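Local coordinates for protein neutral ceramidase (Pseudomonas aeruginosa, PDB 2ZWS) that hydrolyses the N-acyl bond of ceramides to release sphingosine and a fatty acid, and also catalyses the reverse synthesis, with a zinc ion bound in each subunit, at residues F523-I536 against E631-G643. Residues are numbered along the deposited sequence; the frame is centred on the assembly and turned at random. Where two conformers were deposited one is given.
Sequences FGDVLQQPRESYRI and EIGGSTRSFEVLG
The side chain of Q529 meets R637 twice, at its backbone and at its guanidinium: OE1 of Q529 accepts a hydrogen bond from the backbone N of R637 at 2.9 Å, while the guanidinium lies with one face over CB of Q529. The bend in the glutamine chain at chi2 (-80°) folds its amide back over the stem of the arginine, amide and guanidinium planes being only 13° apart. R637 runs extended past it, and its NH2 reaches P530 O at 2.8 Å, with a weak bond from NE to the same oxygen. The pyrrolidine ring of P530 in turn rests on T636 through CD and, through CB, on CD1 of F639 (3.7 Å). Beyond this the chains pair as parallel strands, 533-535 forming the edge of a five-stranded mixed sheet beside 629-642, part of the C-terminal beta-sandwich; strand 629-642 lies within the region, 620-646, required for correct folding and localization. Three backbone bonds stitch them: E640 N to E532 O, Y534 N to E640 O and L642 N to Y534 O, the last nearly straight. On the buried face, the edge of Y534 points at the face of F639 in an offset edge-to-face pair, centroids 5.4 Å apart and planes at 80°. The hydroxyl of Y534 accepts a hydrogen bond from R531 N at 2.8 Å, tying the ring to the loop that leads into its strand; F639 also touches Y613 and W602. On the other face L642 CD1 packs against S533. At the far end G524 and G634 exchange no backbone hydrogen bond; water 1 links F523 O to G633 N, water 2 links G524 O, more weakly, to S635 N, and G524 CA approaches G633 O at 3.3 Å.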
ATOM      1  N   PHE A 523     -34.295  -3.868  -8.032  1.00 18.74           N
ATOM      2  CA  PHE A 523     -33.000  -3.492  -7.457  1.00 18.56           C
ATOM      3  C   PHE A 523     -33.240  -2.606  -6.234  1.00 18.25           C
ATOM      4  O   PHE A 523     -34.067  -1.709  -6.279  1.00 19.21           O
ATOM      5  CB  PHE A 523     -32.145  -2.723  -8.471  1.00 17.81           C
ATOM      6  CG  PHE A 523     -31.639  -3.548  -9.605  1.00 17.92           C
ATOM      7  CD1 PHE A 523     -30.808  -4.634  -9.379  1.00 16.49           C
ATOM      8  CD2 PHE A 523     -31.978  -3.229 -10.924  1.00 16.91           C
ATOM      9  CE1 PHE A 523     -30.345  -5.413 -10.439  1.00 18.19           C
ATOM     10  CE2 PHE A 523     -31.518  -4.005 -11.991  1.00 18.03           C
ATOM     11  CZ  PHE A 523     -30.676  -5.081 -11.744  1.00 18.44           C
ATOM     12  N   GLY A 524     -32.505  -2.814  -5.144  1.00 18.40           N
ATOM     13  CA  GLY A 524     -32.700  -2.006  -3.930  1.00 17.90           C
ATOM     14  C   GLY A 524     -33.714  -2.556  -2.927  1.00 18.19           C
ATOM     15  O   GLY A 524     -33.786  -2.096  -1.778  1.00 18.16           O
ATOM     16  N   ASP A 525     -34.482  -3.567  -3.335  1.00 18.84           N
ATOM     17  CA  ASP A 525     -35.426  -4.181  -2.413  1.00 19.37           C
ATOM     18  C   ASP A 525     -34.675  -4.813  -1.236  1.00 19.10           C
ATOM     19  O   ASP A 525     -33.590  -5.381  -1.398  1.00 18.65           O
ATOM     20  CB  ASP A 525     -36.281  -5.238  -3.129  1.00 19.44           C
ATOM     21  CG  ASP A 525     -37.439  -4.633  -3.935  1.00 22.10           C
ATOM     22  OD1 ASP A 525     -37.594  -3.379  -3.976  1.00 24.75           O
ATOM     23  OD2 ASP A 525     -38.200  -5.436  -4.524  1.00 23.96           O
ATOM     24  N   VAL A 526     -35.253  -4.704  -0.049  1.00 18.86           N
ATOM     25  CA  VAL A 526     -34.673  -5.306   1.152  1.00 18.37           C
ATOM     26  C   VAL A 526     -34.991  -6.809   1.225  1.00 18.98           C
ATOM     27  O   VAL A 526     -36.174  -7.211   1.247  1.00 20.02           O
ATOM     28  CB  VAL A 526     -35.100  -4.580   2.441  1.00 18.66           C
ATOM     29  CG1 VAL A 526     -34.483  -5.251   3.656  1.00 19.48           C
ATOM     30  CG2 VAL A 526     -34.660  -3.133   2.378  1.00 18.81           C
ATOM     31  N   LEU A 527     -33.931  -7.615   1.275  1.00 18.13           N
ATOM     32  CA  LEU A 527     -34.025  -9.060   1.438  1.00 18.20           C
ATOM     33  C   LEU A 527     -34.048  -9.493   2.897  1.00 18.92           C
ATOM     34  O   LEU A 527     -34.675 -10.505   3.240  1.00 19.28           O
ATOM     35  CB  LEU A 527     -32.871  -9.757   0.709  1.00 18.05           C
ATOM     36  CG  LEU A 527     -32.815  -9.538  -0.814  1.00 16.38           C
ATOM     37  CD1 LEU A 527     -31.470 -10.016  -1.373  1.00 15.65           C
ATOM     38  CD2 LEU A 527     -33.990 -10.304  -1.485  1.00 17.89           C
ATOM     39  N   GLN A 528     -33.329  -8.752   3.742  1.00 18.29           N
ATOM     40  CA  GLN A 528     -33.266  -9.033   5.170  1.00 18.23           C
ATOM     41  C   GLN A 528     -33.342  -7.722   5.925  1.00 17.88           C
ATOM     42  O   GLN A 528     -32.417  -6.908   5.828  1.00 16.63           O
ATOM     43  CB  GLN A 528     -31.966  -9.746   5.540  1.00 18.72           C
ATOM     44  CG  GLN A 528     -31.841 -10.037   7.038  1.00 20.03           C
ATOM     45  CD  GLN A 528     -30.740 -11.019   7.330  1.00 24.87           C
ATOM     46  OE1 GLN A 528     -30.498 -11.940   6.552  1.00 28.91           O
ATOM     47  NE2 GLN A 528     -30.070 -10.839   8.454  1.00 26.29           N
ATOM     48  N   GLN A 529     -34.450  -7.519   6.633  1.00 18.20           N
ATOM     49  CA  GLN A 529     -34.642  -6.341   7.467  1.00 18.06           C
ATOM     50  C   GLN A 529     -33.922  -6.522   8.791  1.00 18.33           C
ATOM     51  O   GLN A 529     -33.714  -7.647   9.236  1.00 18.63           O
ATOM     52  CB  GLN A 529     -36.145  -6.080   7.715  1.00 18.56           C
ATOM     53  CG  GLN A 529     -36.923  -5.699   6.450  1.00 19.02           C
ATOM     54  CD  GLN A 529     -36.786  -4.238   6.032  1.00 20.84           C
ATOM     55  OE1 GLN A 529     -36.001  -3.480   6.607  1.00 20.07           O
ATOM     56  NE2 GLN A 529     -37.538  -3.846   4.987  1.00 19.97           N
ATOM     57  N   PRO A 530     -33.557  -5.399   9.439  1.00 19.21           N
ATOM     58  CA  PRO A 530     -32.981  -5.477  10.778  1.00 19.87           C
ATOM     59  C   PRO A 530     -34.041  -5.900  11.792  1.00 21.10           C
ATOM     60  O   PRO A 530     -35.242  -5.703  11.543  1.00 21.05           O
ATOM     61  CB  PRO A 530     -32.576  -4.031  11.057  1.00 19.99           C
ATOM     62  CG  PRO A 530     -33.534  -3.211  10.222  1.00 18.92           C
ATOM     63  CD  PRO A 530     -33.710  -4.003   8.978  1.00 19.20           C
ATOM     64  N   ARG A 531     -33.583  -6.459  12.911  0.50 21.11           N
ATOM     65  CA  ARG A 531     -34.432  -6.756  14.064  0.50 21.47           C
ATOM     66  C   ARG A 531     -35.059  -5.458  14.610  0.50 22.24           C
ATOM     67  O   ARG A 531     -34.676  -4.356  14.196  0.50 21.67           O
ATOM     68  CB  ARG A 531     -33.616  -7.465  15.151  0.50 21.25           C
ATOM     69  CG  ARG A 531     -33.214  -8.919  14.822  0.50 20.78           C
ATOM     70  CD  ARG A 531     -32.816  -9.678  16.098  0.50 23.36           C
ATOM     71  NE  ARG A 531     -31.374  -9.642  16.377  0.50 18.56           N
ATOM     72  CZ  ARG A 531     -30.780  -8.868  17.290  0.50 32.33           C
ATOM     73  NH1 ARG A 531     -29.468  -8.947  17.453  0.50 18.97           N
ATOM     74  NH2 ARG A 531     -31.481  -8.027  18.049  0.50 20.29           N
ATOM     75  N   GLU A 532     -36.025  -5.585  15.524  1.00 23.14           N
ATOM     76  CA  GLU A 532     -36.638  -4.411  16.162  1.00 24.55           C
ATOM     77  C   GLU A 532     -35.648  -3.541  16.925  1.00 23.58           C
ATOM     78  O   GLU A 532     -35.696  -2.318  16.832  1.00 23.99           O
ATOM     79  CB  GLU A 532     -37.776  -4.841  17.104  1.00 24.34           C
ATOM     80  CG  GLU A 532     -38.681  -3.705  17.581  1.00 27.71           C
ATOM     81  CD  GLU A 532     -39.714  -4.177  18.597  1.00 28.07           C
ATOM     82  OE1 GLU A 532     -39.905  -5.402  18.723  1.00 32.80           O
ATOM     83  OE2 GLU A 532     -40.328  -3.324  19.274  1.00 34.00           O
ATOM     84  N   SER A 533     -34.762  -4.181  17.680  1.00 23.27           N
ATOM     85  CA  SER A 533     -33.851  -3.453  18.569  1.00 23.93           C
ATOM     86  C   SER A 533     -32.537  -4.197  18.770  1.00 23.09           C
ATOM     87  O   SER A 533     -32.467  -5.423  18.611  1.00 23.35           O
ATOM     88  CB  SER A 533     -34.518  -3.213  19.932  1.00 24.04           C
ATOM     89  OG  SER A 533     -34.580  -4.423  20.691  1.00 26.22           O
ATOM     90  N   TYR A 534     -31.497  -3.437  19.120  1.00 22.68           N
ATOM     91  CA  TYR A 534     -30.164  -3.978  19.372  1.00 22.73           C
ATOM     92  C   TYR A 534     -29.546  -3.245  20.541  1.00 23.30           C
ATOM     93  O   TYR A 534     -29.998  -2.157  20.898  1.00 23.37           O
ATOM     94  CB  TYR A 534     -29.242  -3.772  18.153  1.00 22.19           C
ATOM     95  CG  TYR A 534     -29.680  -4.473  16.885  1.00 20.58           C
ATOM     96  CD1 TYR A 534     -30.613  -3.896  16.028  1.00 20.76           C
ATOM     97  CD2 TYR A 534     -29.140  -5.694  16.535  1.00 19.81           C
ATOM     98  CE1 TYR A 534     -31.009  -4.541  14.849  1.00 20.20           C
ATOM     99  CE2 TYR A 534     -29.528  -6.344  15.359  1.00 20.28           C
ATOM    100  CZ  TYR A 534     -30.452  -5.762  14.534  1.00 19.80           C
ATOM    101  OH  TYR A 534     -30.846  -6.386  13.383  1.00 20.60           O
ATOM    102  N   ARG A 535     -28.504  -3.845  21.108  1.00 24.40           N
ATOM    103  CA  ARG A 535     -27.710  -3.241  22.176  1.00 26.06           C
ATOM    104  C   ARG A 535     -26.307  -2.960  21.648  1.00 25.98           C
ATOM    105  O   ARG A 535     -25.868  -3.559  20.664  1.00 25.28           O
ATOM    106  CB  ARG A 535     -27.593  -4.193  23.367  1.00 26.71           C
ATOM    107  CG  ARG A 535     -28.932  -4.684  23.896  1.00 29.41           C
ATOM    108  CD  ARG A 535     -28.825  -5.125  25.339  1.00 38.92           C
ATOM    109  NE  ARG A 535     -30.151  -5.200  25.962  1.00 33.40           N
ATOM    110  CZ  ARG A 535     -30.745  -4.190  26.599  1.00 46.72           C
ATOM    111  NH1 ARG A 535     -30.133  -3.011  26.720  1.00 37.33           N
ATOM    112  NH2 ARG A 535     -31.953  -4.361  27.128  1.00 38.63           N
ATOM    113  N   ILE A 536     -25.592  -2.068  22.323  1.00 25.92           N
ATOM    114  CA  ILE A 536     -24.199  -1.824  21.987  1.00 26.30           C
ATOM    115  C   ILE A 536     -23.433  -3.151  22.052  1.00 25.58           C
ATOM    116  O   ILE A 536     -23.612  -3.946  22.989  1.00 25.61           O
ATOM    117  CB  ILE A 536     -23.573  -0.739  22.896  1.00 26.56           C
ATOM    118  CG1 ILE A 536     -24.132   0.635  22.511  1.00 27.38           C
ATOM    119  CG2 ILE A 536     -22.059  -0.746  22.758  1.00 26.83           C
ATOM    120  CD1 ILE A 536     -23.705   1.793  23.442  1.00 27.94           C
ATOM    121  N   GLU A 631     -27.922   3.932 -11.525  1.00 19.52           N
ATOM    122  CA  GLU A 631     -27.892   3.978 -10.072  0.50 19.92           C
ATOM    123  C   GLU A 631     -29.064   3.214  -9.485  1.00 19.58           C
ATOM    124  O   GLU A 631     -30.194   3.388  -9.940  1.00 20.48           O
ATOM    125  CB  GLU A 631     -27.977   5.431  -9.599  0.50 20.38           C
ATOM    126  CG  GLU A 631     -28.081   5.608  -8.087  0.50 21.79           C
ATOM    127  CD  GLU A 631     -26.842   5.120  -7.344  0.50 23.25           C
ATOM    128  OE1 GLU A 631     -25.727   5.254  -7.910  0.50 23.41           O
ATOM    129  OE2 GLU A 631     -26.983   4.615  -6.197  0.50 20.78           O
ATOM    130  N   ILE A 632     -28.798   2.400  -8.463  1.00 19.21           N
ATOM    131  CA  ILE A 632     -29.856   1.700  -7.737  0.50 19.22           C
ATOM    132  C   ILE A 632     -29.653   1.887  -6.233  1.00 19.12           C
ATOM    133  O   ILE A 632     -28.547   2.233  -5.783  1.00 18.70           O
ATOM    134  CB  ILE A 632     -29.950   0.198  -8.136  0.50 19.27           C
ATOM    135  CG1 ILE A 632     -28.670  -0.576  -7.779  0.50 19.22           C
ATOM    136  CG2 ILE A 632     -30.248   0.055  -9.630  0.50 19.45           C
ATOM    137  CD1 ILE A 632     -28.748  -1.357  -6.474  0.50 16.80           C
ATOM    138  N   GLY A 633     -30.702   1.670  -5.449  1.00 18.91           N
ATOM    139  CA  GLY A 633     -30.576   1.865  -4.016  1.00 19.06           C
ATOM    140  C   GLY A 633     -31.804   1.494  -3.241  1.00 19.86           C
ATOM    141  O   GLY A 633     -32.867   1.288  -3.830  1.00 19.44           O
ATOM    142  N   GLY A 634     -31.661   1.437  -1.926  1.00 19.67           N
ATOM    143  CA  GLY A 634     -32.759   1.045  -1.040  1.00 20.45           C
ATOM    144  C   GLY A 634     -32.427   1.383   0.396  1.00 20.38           C
ATOM    145  O   GLY A 634     -31.265   1.600   0.734  1.00 19.84           O
ATOM    146  N   SER A 635     -33.447   1.401   1.247  1.00 20.72           N
ATOM    147  CA  SER A 635     -33.276   1.687   2.672  1.00 20.55           C
ATOM    148  C   SER A 635     -34.063   0.693   3.505  1.00 20.39           C
ATOM    149  O   SER A 635     -35.172   0.323   3.121  1.00 20.38           O
ATOM    150  CB  SER A 635     -33.731   3.103   3.002  1.00 21.36           C
ATOM    151  OG  SER A 635     -32.811   4.065   2.503  1.00 24.12           O
ATOM    152  N   THR A 636     -33.476   0.236   4.615  1.00 19.92           N
ATOM    153  CA  THR A 636     -34.182  -0.661   5.537  1.00 19.72           C
ATOM    154  C   THR A 636     -35.201   0.130   6.346  1.00 19.85           C
ATOM    155  O   THR A 636     -35.177   1.369   6.388  1.00 19.48           O
ATOM    156  CB  THR A 636     -33.245  -1.396   6.548  1.00 19.45           C
ATOM    157  OG1 THR A 636     -32.709  -0.456   7.487  1.00 19.40           O
ATOM    158  CG2 THR A 636     -32.107  -2.115   5.836  1.00 19.54           C
ATOM    159  N   ARG A 637     -36.103  -0.596   6.994  1.00 20.47           N
ATOM    160  CA  ARG A 637     -36.923   0.004   8.031  1.00 21.18           C
ATOM    161  C   ARG A 637     -36.011   0.433   9.184  1.00 21.83           C
ATOM    162  O   ARG A 637     -34.865  -0.026   9.279  1.00 21.54           O
ATOM    163  CB  ARG A 637     -37.975  -0.996   8.514  1.00 21.11           C
ATOM    164  CG  ARG A 637     -37.397  -2.170   9.259  1.00 21.20           C
ATOM    165  CD  ARG A 637     -38.476  -3.176   9.556  1.00 21.51           C
ATOM    166  NE  ARG A 637     -37.939  -4.294  10.314  1.00 21.52           N
ATOM    167  CZ  ARG A 637     -38.491  -5.500  10.344  1.00 22.79           C
ATOM    168  NH1 ARG A 637     -39.589  -5.749   9.643  1.00 24.56           N
ATOM    169  NH2 ARG A 637     -37.937  -6.459  11.067  1.00 23.74           N
ATOM    170  N   SER A 638     -36.493   1.319  10.052  1.00 22.35           N
ATOM    171  CA  SER A 638     -35.702   1.691  11.218  1.00 22.83           C
ATOM    172  C   SER A 638     -35.591   0.570  12.262  1.00 22.94           C
ATOM    173  O   SER A 638     -36.433  -0.338  12.323  1.00 23.14           O
ATOM    174  CB  SER A 638     -36.253   2.963  11.867  1.00 23.60           C
ATOM    175  OG  SER A 638     -37.473   2.665  12.518  1.00 24.39           O
ATOM    176  N   PHE A 639     -34.534   0.643  13.072  1.00 22.86           N
ATOM    177  CA  PHE A 639     -34.343  -0.205  14.251  1.00 23.04           C
ATOM    178  C   PHE A 639     -33.870   0.681  15.395  1.00 24.05           C
ATOM    179  O   PHE A 639     -33.397   1.800  15.153  1.00 22.92           O
ATOM    180  CB  PHE A 639     -33.347  -1.351  13.978  1.00 22.38           C
ATOM    181  CG  PHE A 639     -31.976  -0.889  13.534  1.00 21.39           C
ATOM    182  CD1 PHE A 639     -31.720  -0.653  12.195  1.00 21.36           C
ATOM    183  CD2 PHE A 639     -30.954  -0.695  14.460  1.00 21.59           C
ATOM    184  CE1 PHE A 639     -30.472  -0.215  11.774  1.00 19.60           C
ATOM    185  CE2 PHE A 639     -29.680  -0.260  14.040  1.00 20.93           C
ATOM    186  CZ  PHE A 639     -29.443  -0.036  12.706  1.00 19.75           C
ATOM    187  N   GLU A 640     -34.012   0.193  16.626  1.00 24.72           N
ATOM    188  CA  GLU A 640     -33.644   0.967  17.804  1.00 26.66           C
ATOM    189  C   GLU A 640     -32.370   0.442  18.426  1.00 26.77           C
ATOM    190  O   GLU A 640     -32.212  -0.766  18.618  1.00 27.25           O
ATOM    191  CB  GLU A 640     -34.761   0.932  18.849  1.00 26.64           C
ATOM    192  CG  GLU A 640     -34.529   1.928  19.996  1.00 28.31           C
ATOM    193  CD  GLU A 640     -35.711   2.043  20.945  1.00 28.97           C
ATOM    194  OE1 GLU A 640     -36.791   1.475  20.663  1.00 31.81           O
ATOM    195  OE2 GLU A 640     -35.546   2.714  21.985  1.00 32.74           O
ATOM    196  N   VAL A 641     -31.465   1.354  18.760  1.00 27.58           N
ATOM    197  CA  VAL A 641     -30.349   0.994  19.615  1.00 28.27           C
ATOM    198  C   VAL A 641     -30.715   1.412  21.036  1.00 29.04           C
ATOM    199  O   VAL A 641     -31.018   2.589  21.287  1.00 28.93           O
ATOM    200  CB  VAL A 641     -29.018   1.636  19.173  1.00 28.13           C
ATOM    201  CG1 VAL A 641     -27.915   1.283  20.160  1.00 28.71           C
ATOM    202  CG2 VAL A 641     -28.638   1.165  17.753  1.00 28.32           C
ATOM    203  N   LEU A 642     -30.722   0.427  21.934  1.00 30.19           N
ATOM    204  CA  LEU A 642     -31.053   0.627  23.350  1.00 31.30           C
ATOM    205  C   LEU A 642     -29.774   0.856  24.159  1.00 32.15           C
ATOM    206  O   LEU A 642     -28.693   0.439  23.743  1.00 32.53           O
ATOM    207  CB  LEU A 642     -31.781  -0.606  23.902  1.00 31.41           C
ATOM    208  CG  LEU A 642     -32.974  -1.182  23.136  1.00 31.64           C
ATOM    209  CD1 LEU A 642     -33.430  -2.502  23.748  1.00 33.21           C
ATOM    210  CD2 LEU A 642     -34.116  -0.190  23.100  1.00 33.10           C
ATOM    211  N   GLY A 643     -29.877   1.520  25.309  0.50 32.74           N
ATOM    212  CA  GLY A 643     -28.708   1.645  26.176  0.50 33.76           C
ATOM    213  C   GLY A 643     -28.787   2.617  27.336  0.50 34.52           C
ATOM    214  O   GLY A 643     -29.416   2.335  28.359  0.50 34.75           O
TER
HETATM  215  O   HOH W   1     -33.137   0.955  -7.055  1.00 23.94           O
HETATM  216  O   HOH W   2     -35.771  -0.522  -0.405  1.00 39.08           O
HETATM  217  O   HOH W   3     -37.471  -1.055   3.818  1.00 23.60           O
HETATM  218  O   HOH W   4     -36.550  -3.146  12.724  1.00 20.35           O
HETATM  219  O   HOH W   5     -26.882  -1.019  24.645  1.00 40.86           O